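Local coordinates for protein pyruvate-formate lyase-activating enzyme (Bacteroides vulgatus ATCC 8482, PDB 3CAN) that is a member of the radical SAM superfamily that folds as an open, parallel alpha/beta domain related to the TIM barrel, at residues E13-L16 against F20-D23; I24-G29 against V48-R53; R86-A89 against P94-I97; L101-N106 against E161-Q166; L114-L119 against I168-D173. All coordinates share one frame; numbering follows the deposited sequence.

Contact 1 (E13-L16 against F20-D23); sequences EPLL and FLID
The flat group in the meeting of Pro14 and Leu15 with Leu21 is the peptide that joins the first two: its carbonyl, Pro14 O, lies 4.1 Å from Leu21 CB. This is plain van der Waals contact, and no ring or carboxylate is stacked between the segments. Pro14 and Leu21 also mark the closest backbone approach, with Pro14 CA 6.5 Å from Leu21 CA. The apolar touch is made by methyl groups, Leu15 CD2 against Leu21 CD2 at 3.8 Å. The two leucines run side by side and point the same way, although Leu15 starts off away from the helix. Leu15 CG lies opposite its carbonyl carbon (chi1 -56°), and the branch ending in CD2 swings back towards the helix. Behind the touching residues the loop closes on itself through a bond of 3.0 Å from Leu16 N to Glu13 O. Glu13 and Pro14 belong to the GGEP signature familiar from this superfamily, in the loop that links strand 6-10 to helix 18-30. Pro14 and Leu21 both pack on Phe9 of that strand, Leu15 reaches Leu41 and Leu42 of a neighbouring loop, and Pro14 also touches Gly6 of the second subunit.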
# COMPACT_ATOMS: atom_id res chain seq x y z
N GLU A 13 5.64 -4.50 -13.95
CA GLU A 13 4.84 -5.04 -15.05
C GLU A 13 3.97 -4.00 -15.76
O GLU A 13 3.94 -3.98 -16.98
CB GLU A 13 3.97 -6.21 -14.60
CG GLU A 13 3.23 -6.90 -15.75
CD GLU A 13 4.14 -7.58 -16.76
OE1 GLU A 13 5.27 -7.99 -16.41
OE2 GLU A 13 3.70 -7.75 -17.93
N PRO A 14 3.25 -3.15 -15.01
CA PRO A 14 2.42 -2.16 -15.73
C PRO A 14 3.23 -1.29 -16.70
O PRO A 14 2.75 -0.93 -17.78
CB PRO A 14 1.82 -1.32 -14.59
CG PRO A 14 1.82 -2.28 -13.41
CD PRO A 14 3.10 -3.04 -13.55
N LEU A 15 4.48 -1.02 -16.34
CA LEU A 15 5.34 -0.15 -17.14
C LEU A 15 5.81 -0.80 -18.44
O LEU A 15 6.30 -0.10 -19.33
CB LEU A 15 6.53 0.30 -16.31
CG LEU A 15 6.23 1.01 -14.99
CD1 LEU A 15 7.55 1.45 -14.33
CD2 LEU A 15 5.28 2.20 -15.22
N LEU A 16 5.67 -2.12 -18.54
CA LEU A 16 5.97 -2.86 -19.77
C LEU A 16 4.80 -2.81 -20.76
O LEU A 16 4.90 -3.30 -21.89
CB LEU A 16 6.32 -4.31 -19.45
CG LEU A 16 7.55 -4.51 -18.55
CD1 LEU A 16 7.77 -5.97 -18.22
CD2 LEU A 16 8.79 -3.91 -19.19
N PHE A 20 -1.01 0.92 -22.99
CA PHE A 20 -2.14 0.41 -22.23
C PHE A 20 -2.33 1.17 -20.91
O PHE A 20 -3.44 1.55 -20.58
CB PHE A 20 -1.94 -1.07 -21.92
CG PHE A 20 -3.04 -1.66 -21.09
CD1 PHE A 20 -4.29 -1.86 -21.65
CD2 PHE A 20 -2.84 -1.99 -19.76
CE1 PHE A 20 -5.34 -2.38 -20.91
CE2 PHE A 20 -3.89 -2.52 -19.00
CZ PHE A 20 -5.13 -2.71 -19.57
N LEU A 21 -1.23 1.37 -20.18
CA LEU A 21 -1.25 2.12 -18.91
C LEU A 21 -1.86 3.50 -19.11
O LEU A 21 -2.77 3.89 -18.41
CB LEU A 21 0.17 2.24 -18.38
CG LEU A 21 0.42 3.07 -17.12
CD1 LEU A 21 -0.36 2.51 -15.95
CD2 LEU A 21 1.91 3.11 -16.84
N ILE A 22 -1.38 4.22 -20.12
CA ILE A 22 -1.90 5.56 -20.41
C ILE A 22 -3.39 5.51 -20.78
O ILE A 22 -4.18 6.36 -20.34
CB ILE A 22 -1.07 6.25 -21.52
CG1 ILE A 22 0.38 6.49 -21.05
CG2 ILE A 22 -1.72 7.56 -21.94
CD1 ILE A 22 0.50 7.35 -19.86
N ASP A 23 -3.80 4.51 -21.55
CA ASP A 23 -5.21 4.36 -21.90
C ASP A 23 -6.08 4.15 -20.65
O ASP A 23 -7.12 4.79 -20.49
CB ASP A 23 -5.40 3.20 -22.86
CG ASP A 23 -6.81 3.10 -23.37
OD1 ASP A 23 -7.28 4.05 -24.02
OD2 ASP A 23 -7.46 2.08 -23.08

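Contact 2 (I24-G29 against V48-R53)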
# COMPACT_ATOMS: atom_id res chain seq x y z
N ILE A 24 -5.65 3.27 -19.76
CA ILE A 24 -6.42 3.01 -18.54
C ILE A 24 -6.43 4.26 -17.67
O ILE A 24 -7.46 4.63 -17.12
CB ILE A 24 -5.85 1.82 -17.77
CG1 ILE A 24 -5.96 0.52 -18.59
CG2 ILE A 24 -6.57 1.69 -16.39
CD1 ILE A 24 -7.36 0.17 -19.12
N LEU A 25 -5.29 4.92 -17.54
CA LEU A 25 -5.23 6.18 -16.80
C LEU A 25 -6.20 7.22 -17.36
O LEU A 25 -6.93 7.86 -16.61
CB LEU A 25 -3.80 6.72 -16.79
CG LEU A 25 -2.80 5.95 -15.92
CD1 LEU A 25 -1.38 6.50 -16.16
CD2 LEU A 25 -3.14 6.05 -14.43
N LYS A 26 -6.24 7.37 -18.68
CA LYS A 26 -7.20 8.29 -19.30
C LYS A 26 -8.65 7.93 -18.96
O LYS A 26 -9.45 8.80 -18.59
CB LYS A 26 -7.00 8.34 -20.81
CG LYS A 26 -5.79 9.15 -21.18
CD LYS A 26 -5.49 9.12 -22.65
CE LYS A 26 -4.41 10.12 -23.00
NZ LYS A 26 -4.03 9.99 -24.43
N ARG A 27 -8.99 6.65 -19.06
CA ARG A 27 -10.34 6.18 -18.74
C ARG A 27 -10.72 6.47 -17.28
O ARG A 27 -11.82 6.92 -16.98
CB ARG A 27 -10.47 4.69 -19.03
CG ARG A 27 -10.45 4.35 -20.51
CD ARG A 27 -10.30 2.86 -20.74
NE ARG A 27 -10.18 2.57 -22.16
CZ ARG A 27 -11.20 2.44 -22.99
NH1 ARG A 27 -12.45 2.55 -22.54
NH2 ARG A 27 -10.99 2.20 -24.27
N CYS A 28 -9.78 6.22 -16.37
CA CYS A 28 -10.00 6.50 -14.95
C CYS A 28 -10.18 8.00 -14.68
O CYS A 28 -11.02 8.39 -13.87
CB CYS A 28 -8.87 5.91 -14.11
SG CYS A 28 -8.86 4.10 -14.03
N GLY A 29 -9.42 8.83 -15.39
CA GLY A 29 -9.55 10.28 -15.26
C GLY A 29 -10.95 10.77 -15.64
O GLY A 29 -11.53 11.62 -14.96
N VAL A 48 7.47 8.97 -18.91
CA VAL A 48 7.28 9.59 -17.60
C VAL A 48 6.44 10.85 -17.77
O VAL A 48 5.51 11.09 -17.03
CB VAL A 48 8.61 9.93 -16.91
CG1 VAL A 48 8.37 10.66 -15.58
CG2 VAL A 48 9.45 8.66 -16.69
N ASP A 49 6.76 11.66 -18.78
CA ASP A 49 6.01 12.89 -19.04
C ASP A 49 4.53 12.61 -19.34
O ASP A 49 3.64 13.30 -18.82
CB ASP A 49 6.62 13.66 -20.21
CG ASP A 49 7.97 14.27 -19.88
OD1 ASP A 49 8.37 14.28 -18.70
OD2 ASP A 49 8.63 14.75 -20.83
N GLU A 50 4.27 11.60 -20.17
CA GLU A 50 2.89 11.25 -20.54
C GLU A 50 2.13 10.68 -19.35
O GLU A 50 0.95 10.97 -19.18
CB GLU A 50 2.86 10.27 -21.71
CG GLU A 50 1.45 9.98 -22.27
CD GLU A 50 0.77 11.20 -22.90
OE1 GLU A 50 1.46 12.17 -23.28
OE2 GLU A 50 -0.48 11.19 -23.01
N VAL A 51 2.79 9.88 -18.52
CA VAL A 51 2.16 9.38 -17.28
C VAL A 51 1.76 10.55 -16.38
O VAL A 51 0.64 10.61 -15.89
CB VAL A 51 3.07 8.40 -16.51
CG1 VAL A 51 2.50 8.15 -15.10
CG2 VAL A 51 3.19 7.07 -17.29
N MSE A 52 2.66 11.52 -16.21
CA MSE A 52 2.33 12.71 -15.40
C MSE A 52 1.13 13.50 -15.93
O MSE A 52 0.36 14.06 -15.17
CB MSE A 52 3.55 13.62 -15.25
CG MSE A 52 4.62 13.07 -14.33
SE MSE A 52 6.02 14.38 -13.96
CE MSE A 52 6.92 14.37 -15.67
N ARG A 53 0.95 13.53 -17.25
CA ARG A 53 -0.21 14.19 -17.82
C ARG A 53 -1.53 13.47 -17.51
O ARG A 53 -2.61 14.06 -17.67
CB ARG A 53 -0.04 14.35 -19.33
CG ARG A 53 0.93 15.43 -19.70
CD ARG A 53 0.83 15.77 -21.18
NE ARG A 53 1.65 14.87 -21.97
CZ ARG A 53 2.96 15.04 -22.19
NH1 ARG A 53 3.62 14.15 -22.90
NH2 ARG A 53 3.63 16.08 -21.69
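Apolar packing between Leu25 and Val51 forms the buried part of this helix-to-helix contact. Leu25 CD1 meets Val51 CG1 at 4.3 Å, a light touch, with the CA atoms of the pair 8.1 Å apart. Charge attraction involves the solvent-exposed Lys26. Its extended chain crosses Glu50 at about a right angle and brings Lys26 NZ to 4.0 Å from Glu50 OE2, too far for a salt bridge but close enough for a longer-range pull between opposite charges. Glu50 is modelled in two conformers, and the one described here bends at chi2 (64°). In this conformer the salt bridge lies within helix 45-53: Arg53 grips Glu50 OE1 side-on, with NE and NH1 each 3.0 Å from that oxygen. OE1 sits almost in the guanidinium plane, while Asp49 O lies 3.8 Å above the centre of one guanidinium face. So placed, the carboxylate is probably shared between a bonded partner on its own helix and a looser one across the gap. On the sheet side of the contact, Leu25 and Val51 both rest on Val37 of strand 35-38, and Leu25 also reaches Phe9 of strand 6-10. Another side of helix 18-30 packs against the second subunit, where Ile24 meets Ile24 of that subunit.

Contact 3 (R86-A89 against P94-I97)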
# COMPACT_ATOMS: atom_id res chain seq x y z
N ARG A 86 14.68 12.77 -10.23
CA ARG A 86 15.04 14.13 -10.60
C ARG A 86 14.07 14.69 -11.65
O ARG A 86 13.65 15.84 -11.55
CB ARG A 86 16.47 14.21 -11.12
CG ARG A 86 16.96 15.63 -11.39
CD ARG A 86 18.48 15.65 -11.61
NE ARG A 86 19.20 15.37 -10.37
CZ ARG A 86 19.39 16.25 -9.39
NH1 ARG A 86 18.93 17.50 -9.49
NH2 ARG A 86 20.05 15.89 -8.31
N ARG A 87 13.69 13.87 -12.62
CA ARG A 87 12.79 14.35 -13.68
C ARG A 87 11.43 14.77 -13.13
O ARG A 87 10.91 15.83 -13.52
CB ARG A 87 12.62 13.33 -14.80
CG ARG A 87 12.13 14.00 -16.08
CD ARG A 87 11.99 13.05 -17.24
NE ARG A 87 11.47 13.74 -18.42
CZ ARG A 87 12.21 14.45 -19.28
NH1 ARG A 87 11.63 15.04 -20.32
NH2 ARG A 87 13.53 14.56 -19.13
N VAL A 88 10.87 13.97 -12.24
CA VAL A 88 9.59 14.30 -11.64
C VAL A 88 9.69 15.57 -10.79
O VAL A 88 8.83 16.45 -10.86
CB VAL A 88 9.06 13.12 -10.81
CG1 VAL A 88 7.71 13.45 -10.19
CG2 VAL A 88 8.96 11.87 -11.71
N ALA A 89 10.77 15.68 -10.02
CA ALA A 89 11.01 16.87 -9.20
C ALA A 89 11.12 18.13 -10.06
O ALA A 89 10.55 19.19 -9.72
CB ALA A 89 12.26 16.67 -8.37
N PRO A 94 3.70 16.22 -8.03
CA PRO A 94 3.70 15.53 -6.75
C PRO A 94 4.20 14.08 -6.82
O PRO A 94 3.78 13.31 -7.70
CB PRO A 94 2.23 15.55 -6.31
CG PRO A 94 1.48 16.21 -7.35
CD PRO A 94 2.34 16.60 -8.46
N TYR A 95 5.06 13.72 -5.89
CA TYR A 95 5.54 12.36 -5.79
C TYR A 95 5.77 11.94 -4.35
O TYR A 95 6.05 12.79 -3.47
CB TYR A 95 6.82 12.16 -6.63
CG TYR A 95 8.05 12.93 -6.14
CD1 TYR A 95 9.10 12.28 -5.50
CD2 TYR A 95 8.17 14.30 -6.36
CE1 TYR A 95 10.22 12.96 -5.07
CE2 TYR A 95 9.31 15.00 -5.92
CZ TYR A 95 10.31 14.32 -5.29
OH TYR A 95 11.43 15.02 -4.86
N TYR A 96 5.66 10.64 -4.11
CA TYR A 96 6.03 10.01 -2.85
C TYR A 96 7.28 9.17 -3.10
O TYR A 96 7.42 8.55 -4.16
CB TYR A 96 4.96 9.03 -2.35
CG TYR A 96 3.65 9.57 -1.83
CD1 TYR A 96 3.29 10.90 -1.92
CD2 TYR A 96 2.72 8.69 -1.27
CE1 TYR A 96 2.05 11.35 -1.44
CE2 TYR A 96 1.50 9.12 -0.79
CZ TYR A 96 1.17 10.46 -0.87
OH TYR A 96 -0.05 10.86 -0.40
N ILE A 97 8.14 9.11 -2.09
CA ILE A 97 9.28 8.20 -2.09
C ILE A 97 9.03 7.11 -1.05
O ILE A 97 8.67 7.40 0.09
CB ILE A 97 10.58 8.94 -1.76
CG1 ILE A 97 10.92 9.93 -2.88
CG2 ILE A 97 11.73 7.93 -1.55
CD1 ILE A 97 11.38 9.29 -4.20
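Tyr95 starts strand 95-101 and lays its side chain along helix 79-90, touching Val88 first and Ala89 further out. Its CB meets Val88 CG1 at 3.9 Å, the closest approach between the two segments. CG follows at 4.1 Å from the same methyl, and CD2 at 4.0 Å, so Val88 CG1 sits beside the root of the ring, at a slant to it. That methyl belongs to the branch of Val88 opposite its backbone N; the valine is modelled in two conformers, of which this is one. One atom further along, CE2 has passed beyond Val88 and reaches Ala89, 4.1 Å from Ala89 CA. The phenol oxygen ends the run, with Tyr95 OH 4.0 Å from Ala89 CB. It donates or accepts nothing across this contact, its hydrogen-bond partner being Arg124 O, in the loop after helix 109-121. This course depends on chi1 of 66°, which places CG between the backbone N and the carbonyl carbon. Within its own strand the ring has Ile97 CD1 at its edge, in plane. The ring is thus fixed by apolar packing along its length and by a polar bond at its tip. Val88 bears on Leu58 of strand 57-61 as well, and Tyr95 is bonded through its backbone to Glu127 on the opposite side of its strand. A helix returning over the sheet to lead into the parallel neighbour of an earlier strand is the beta-alpha-beta crossover, the repeated element of TIM-barrel-related alpha/beta folds.

Contact 4 (L101-N106 against E161-Q166); sequences LIEGVN and EEVQQQ
Glu103 and Val163 cross at about a right angle where a type II beta turn, Ile102 to Val105, faces the first part of helix 161-173. The carboxylate oxygen Glu103 OE1 comes to 4.0 Å from Val163 CG2 and equally close to Val163 CG1, and so presents itself to both branches of the valine. With CG opposite the backbone N and a bend at chi2 (61°), the glutamate turns its end across the valine instead of running on past it. The meeting is one of simple packing, a polar oxygen against two methyls. Beside it Leu101, the last residue of strand 95-101, sends CD2 to 4.3 Å from CG of Gln164. The glutamine thus offers its aliphatic part to the leucine, while its amide nitrogen is bonded to Pro159 O, just ahead of the helix. Leu101 leans on Pro159 too, and the Glu103 backbone is bonded to Gln157. The turn has Gly104 at its third position with a positive phi of 102°. Ile102 O takes two backbone donors, Val105 N at 3.0 Å and Asn106 N at 3.1 Å. Asn106 then reaches back with its side chain: its ND2 binds Pro100 O and Lys63 O, and the amide oxygen Asn106 OD1 receives Ile102 N at 2.8 Å in a nearly straight bond (170°) that lies in the carbonyl plane of the asparagine.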
# COMPACT_ATOMS: atom_id res chain seq x y z
N LEU A 101 12.71 -0.55 4.41
CA LEU A 101 13.82 -0.31 5.33
C LEU A 101 14.24 -1.64 5.95
O LEU A 101 13.48 -2.24 6.70
CB LEU A 101 13.39 0.69 6.41
CG LEU A 101 14.50 1.30 7.27
CD1 LEU A 101 15.50 2.13 6.44
CD2 LEU A 101 13.89 2.15 8.38
N ILE A 102 15.44 -2.08 5.59
CA ILE A 102 15.92 -3.43 5.90
C ILE A 102 17.25 -3.32 6.62
O ILE A 102 18.23 -2.85 6.04
CB ILE A 102 16.10 -4.27 4.61
CG1 ILE A 102 14.84 -4.20 3.73
CG2 ILE A 102 16.44 -5.73 4.96
CD1 ILE A 102 15.07 -4.45 2.24
N GLU A 103 17.28 -3.73 7.89
CA GLU A 103 18.50 -3.76 8.66
C GLU A 103 19.41 -4.79 8.00
O GLU A 103 19.00 -5.95 7.82
CB GLU A 103 18.20 -4.14 10.10
CG GLU A 103 19.41 -4.23 11.01
CD GLU A 103 20.18 -2.93 11.12
OE1 GLU A 103 19.57 -1.88 11.41
OE2 GLU A 103 21.41 -2.97 10.95
N GLY A 104 20.62 -4.36 7.65
CA GLY A 104 21.57 -5.17 6.90
C GLY A 104 21.66 -4.85 5.42
O GLY A 104 22.58 -5.32 4.75
N VAL A 105 20.73 -4.05 4.90
CA VAL A 105 20.72 -3.68 3.48
C VAL A 105 20.82 -2.16 3.26
O VAL A 105 21.66 -1.71 2.47
CB VAL A 105 19.45 -4.21 2.79
CG1 VAL A 105 19.41 -3.81 1.32
CG2 VAL A 105 19.36 -5.74 2.95
N ASN A 106 19.97 -1.39 3.93
CA ASN A 106 19.83 0.04 3.61
C ASN A 106 19.42 0.96 4.77
O ASN A 106 19.08 2.11 4.53
CB ASN A 106 18.85 0.22 2.45
CG ASN A 106 17.42 -0.20 2.81
OD1 ASN A 106 17.15 -0.57 3.96
ND2 ASN A 106 16.52 -0.14 1.85
N GLU A 161 13.15 -0.25 16.63
CA GLU A 161 12.42 0.99 16.80
C GLU A 161 13.39 2.18 16.86
O GLU A 161 13.10 3.25 16.31
CB GLU A 161 11.54 0.95 18.06
CG GLU A 161 10.61 2.15 18.20
CD GLU A 161 9.57 1.98 19.32
OE1 GLU A 161 9.64 1.00 20.09
OE2 GLU A 161 8.68 2.85 19.42
N GLU A 162 14.54 1.98 17.50
CA GLU A 162 15.55 3.03 17.63
C GLU A 162 16.09 3.44 16.27
O GLU A 162 16.19 4.62 15.97
CB GLU A 162 16.70 2.57 18.53
CG GLU A 162 17.68 3.68 18.89
CD GLU A 162 18.85 3.19 19.73
OE1 GLU A 162 18.67 2.27 20.55
OE2 GLU A 162 19.96 3.75 19.57
N VAL A 163 16.44 2.45 15.45
CA VAL A 163 16.94 2.72 14.10
C VAL A 163 15.87 3.41 13.24
O VAL A 163 16.16 4.39 12.56
CB VAL A 163 17.47 1.43 13.41
CG1 VAL A 163 17.71 1.66 11.92
CG2 VAL A 163 18.75 0.95 14.09
N GLN A 164 14.64 2.91 13.28
CA GLN A 164 13.54 3.52 12.54
C GLN A 164 13.41 5.00 12.86
O GLN A 164 13.32 5.84 11.96
CB GLN A 164 12.22 2.80 12.84
CG GLN A 164 12.13 1.41 12.26
CD GLN A 164 10.86 0.72 12.68
OE1 GLN A 164 9.79 1.33 12.70
NE2 GLN A 164 10.96 -0.57 13.01
N GLN A 165 13.42 5.34 14.15
CA GLN A 165 13.29 6.73 14.56
C GLN A 165 14.52 7.56 14.19
O GLN A 165 14.39 8.74 13.89
CB GLN A 165 12.99 6.84 16.06
CG GLN A 165 11.65 6.24 16.46
CD GLN A 165 10.46 6.89 15.75
OE1 GLN A 165 10.47 8.08 15.43
NE2 GLN A 165 9.41 6.10 15.51
N GLN A 166 15.70 6.95 14.27
CA GLN A 166 16.92 7.61 13.83
C GLN A 166 16.83 7.97 12.35
O GLN A 166 17.24 9.05 11.95
CB GLN A 166 18.15 6.75 14.14
CG GLN A 166 18.51 6.74 15.63
CD GLN A 166 19.50 5.64 16.03
OE1 GLN A 166 19.74 4.69 15.28
NE2 GLN A 166 20.08 5.76 17.23

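Contact 5 (L114-L119 against I168-D173)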
# COMPACT_ATOMS: atom_id res chain seq x y z
N LEU A 114 22.71 9.90 2.58
CA LEU A 114 22.91 10.13 1.14
C LEU A 114 21.56 10.30 0.45
O LEU A 114 21.40 11.14 -0.43
CB LEU A 114 23.69 8.97 0.51
CG LEU A 114 25.16 8.89 0.91
CD1 LEU A 114 25.76 7.59 0.33
CD2 LEU A 114 25.95 10.15 0.47
N SER A 115 20.59 9.49 0.88
CA SER A 115 19.22 9.58 0.37
C SER A 115 18.61 10.95 0.66
O SER A 115 18.02 11.59 -0.22
CB SER A 115 18.34 8.48 0.98
OG SER A 115 18.78 7.17 0.63
N ALA A 116 18.77 11.41 1.90
CA ALA A 116 18.24 12.70 2.32
C ALA A 116 18.89 13.85 1.54
O ALA A 116 18.22 14.78 1.10
CB ALA A 116 18.46 12.89 3.82
N GLU A 117 20.20 13.77 1.36
CA GLU A 117 20.94 14.80 0.64
C GLU A 117 20.53 14.88 -0.81
O GLU A 117 20.39 15.98 -1.36
CB GLU A 117 22.44 14.55 0.77
CG GLU A 117 22.95 14.81 2.17
CD GLU A 117 24.38 14.40 2.45
OE1 GLU A 117 25.13 14.00 1.53
OE2 GLU A 117 24.77 14.52 3.64
N PHE A 118 20.29 13.74 -1.43
CA PHE A 118 19.81 13.70 -2.81
C PHE A 118 18.43 14.37 -2.89
O PHE A 118 18.22 15.31 -3.65
CB PHE A 118 19.79 12.26 -3.30
CG PHE A 118 19.06 12.07 -4.58
CD1 PHE A 118 19.55 12.56 -5.77
CD2 PHE A 118 17.85 11.39 -4.59
CE1 PHE A 118 18.87 12.38 -6.95
CE2 PHE A 118 17.16 11.20 -5.76
CZ PHE A 118 17.65 11.71 -6.95
N LEU A 119 17.51 13.90 -2.07
CA LEU A 119 16.13 14.38 -2.12
C LEU A 119 16.02 15.86 -1.75
O LEU A 119 15.27 16.62 -2.40
CB LEU A 119 15.23 13.51 -1.22
CG LEU A 119 15.07 12.04 -1.66
CD1 LEU A 119 14.34 11.25 -0.59
CD2 LEU A 119 14.35 11.93 -3.01
N ILE A 168 14.01 8.49 10.61
CA ILE A 168 13.05 9.58 10.54
C ILE A 168 13.71 10.90 10.92
O ILE A 168 13.47 11.92 10.27
CB ILE A 168 11.83 9.31 11.44
CG1 ILE A 168 11.02 8.11 10.91
CG2 ILE A 168 10.96 10.56 11.54
CD1 ILE A 168 10.34 8.34 9.55
N GLN A 169 14.52 10.89 11.98
CA GLN A 169 15.19 12.10 12.43
C GLN A 169 16.13 12.66 11.37
O GLN A 169 16.16 13.87 11.14
CB GLN A 169 15.97 11.87 13.72
CG GLN A 169 16.49 13.15 14.36
CD GLN A 169 15.37 14.10 14.75
OE1 GLN A 169 14.48 13.74 15.53
NE2 GLN A 169 15.38 15.30 14.20
N ILE A 170 16.91 11.78 10.74
CA ILE A 170 17.84 12.19 9.69
C ILE A 170 17.09 12.92 8.57
O ILE A 170 17.44 14.02 8.17
CB ILE A 170 18.59 10.97 9.09
CG1 ILE A 170 19.59 10.41 10.12
CG2 ILE A 170 19.33 11.36 7.81
CD1 ILE A 170 20.02 8.98 9.83
N LEU A 171 16.03 12.29 8.07
CA LEU A 171 15.28 12.88 6.98
C LEU A 171 14.67 14.23 7.39
O LEU A 171 14.72 15.20 6.63
CB LEU A 171 14.21 11.89 6.50
CG LEU A 171 14.76 10.64 5.82
CD1 LEU A 171 13.69 9.53 5.73
CD2 LEU A 171 15.34 10.98 4.43
N THR A 172 14.13 14.29 8.61
CA THR A 172 13.57 15.51 9.17
C THR A 172 14.64 16.60 9.29
O THR A 172 14.38 17.76 8.96
CB THR A 172 12.92 15.24 10.55
OG1 THR A 172 11.94 14.19 10.43
CG2 THR A 172 12.26 16.49 11.10
N ASP A 173 15.83 16.22 9.74
CA ASP A 173 16.95 17.16 9.87
C ASP A 173 17.35 17.81 8.54
O ASP A 173 17.84 18.94 8.54
CB ASP A 173 18.19 16.46 10.47
CG ASP A 173 18.04 16.16 11.97
OD1 ASP A 173 17.13 16.71 12.63
OD2 ASP A 173 18.85 15.36 12.48
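Ile168 O, on the helix whose Ile170 and Leu171 meet Ala116, is gripped twice from one residue: Thr172 N reaches it at 3.0 Å and Thr172 OG1 at 2.7 Å. The two donors come from opposite faces of the carbonyl plane, the hydroxyl from 39° above it, so the threonine adds a side-chain bond to the usual helical one. The setting is the alpha/beta layer of a TIM-barrel-related fold, in which helices 109-121 and 161-173 lie next to each other over strand 128-133. A second side-chain bond one turn long runs along the same helix: Gln169 NE2 gives to Asp173 OD1 at 2.7 Å, arriving from above the carboxylate plane while the oxygen stays close to the plane of the amide. Both bonds stay within helix 161-173, and the contact itself is wholly apolar. The small side chain of Ala116 lets the backbones come near, Ala116 CA standing 5.5 Å from Leu171 CA. Ile170, modelled in two conformers, adds a looser touch by CG2 in the one described. Leu171 also packs on Ile129 and Leu131 of strand 128-133 and on Ala178 of strand 178-180, while Leu119 rests on Ile129 from the other helix. Leu171, with CG opposite its carbonyl carbon (chi1 -67°), brings CD2 against the alanine, 3.7 Å from Ala116 CB and 4.0 Å from Ala116 CA.

Overall arrangement
Contacts 1, 3 and 5 are buried and essentially apolar, whereas contacts 2 and 4 are only partly buried and bring a carboxylate to the boundary. Contacts 1 and 2 share helix 18-30 at one end of the sheet, where both also touch the second subunit; contacts 4 and 5 share helix 161-173 on the opposite side of the chain's centre. The centre of contact 3 lies nearest, about 8 Å from the centre of the chain, and this contact bridges the two groups: Arg87 NH1 forms a salt bridge with Asp49 OD2 of contact 2, while Ile97 and Arg86 pack on Leu119 and Phe118 of contact 5. Contact 1 is loop-to-helix, contact 4 joins a strand end and its following turn to a helix.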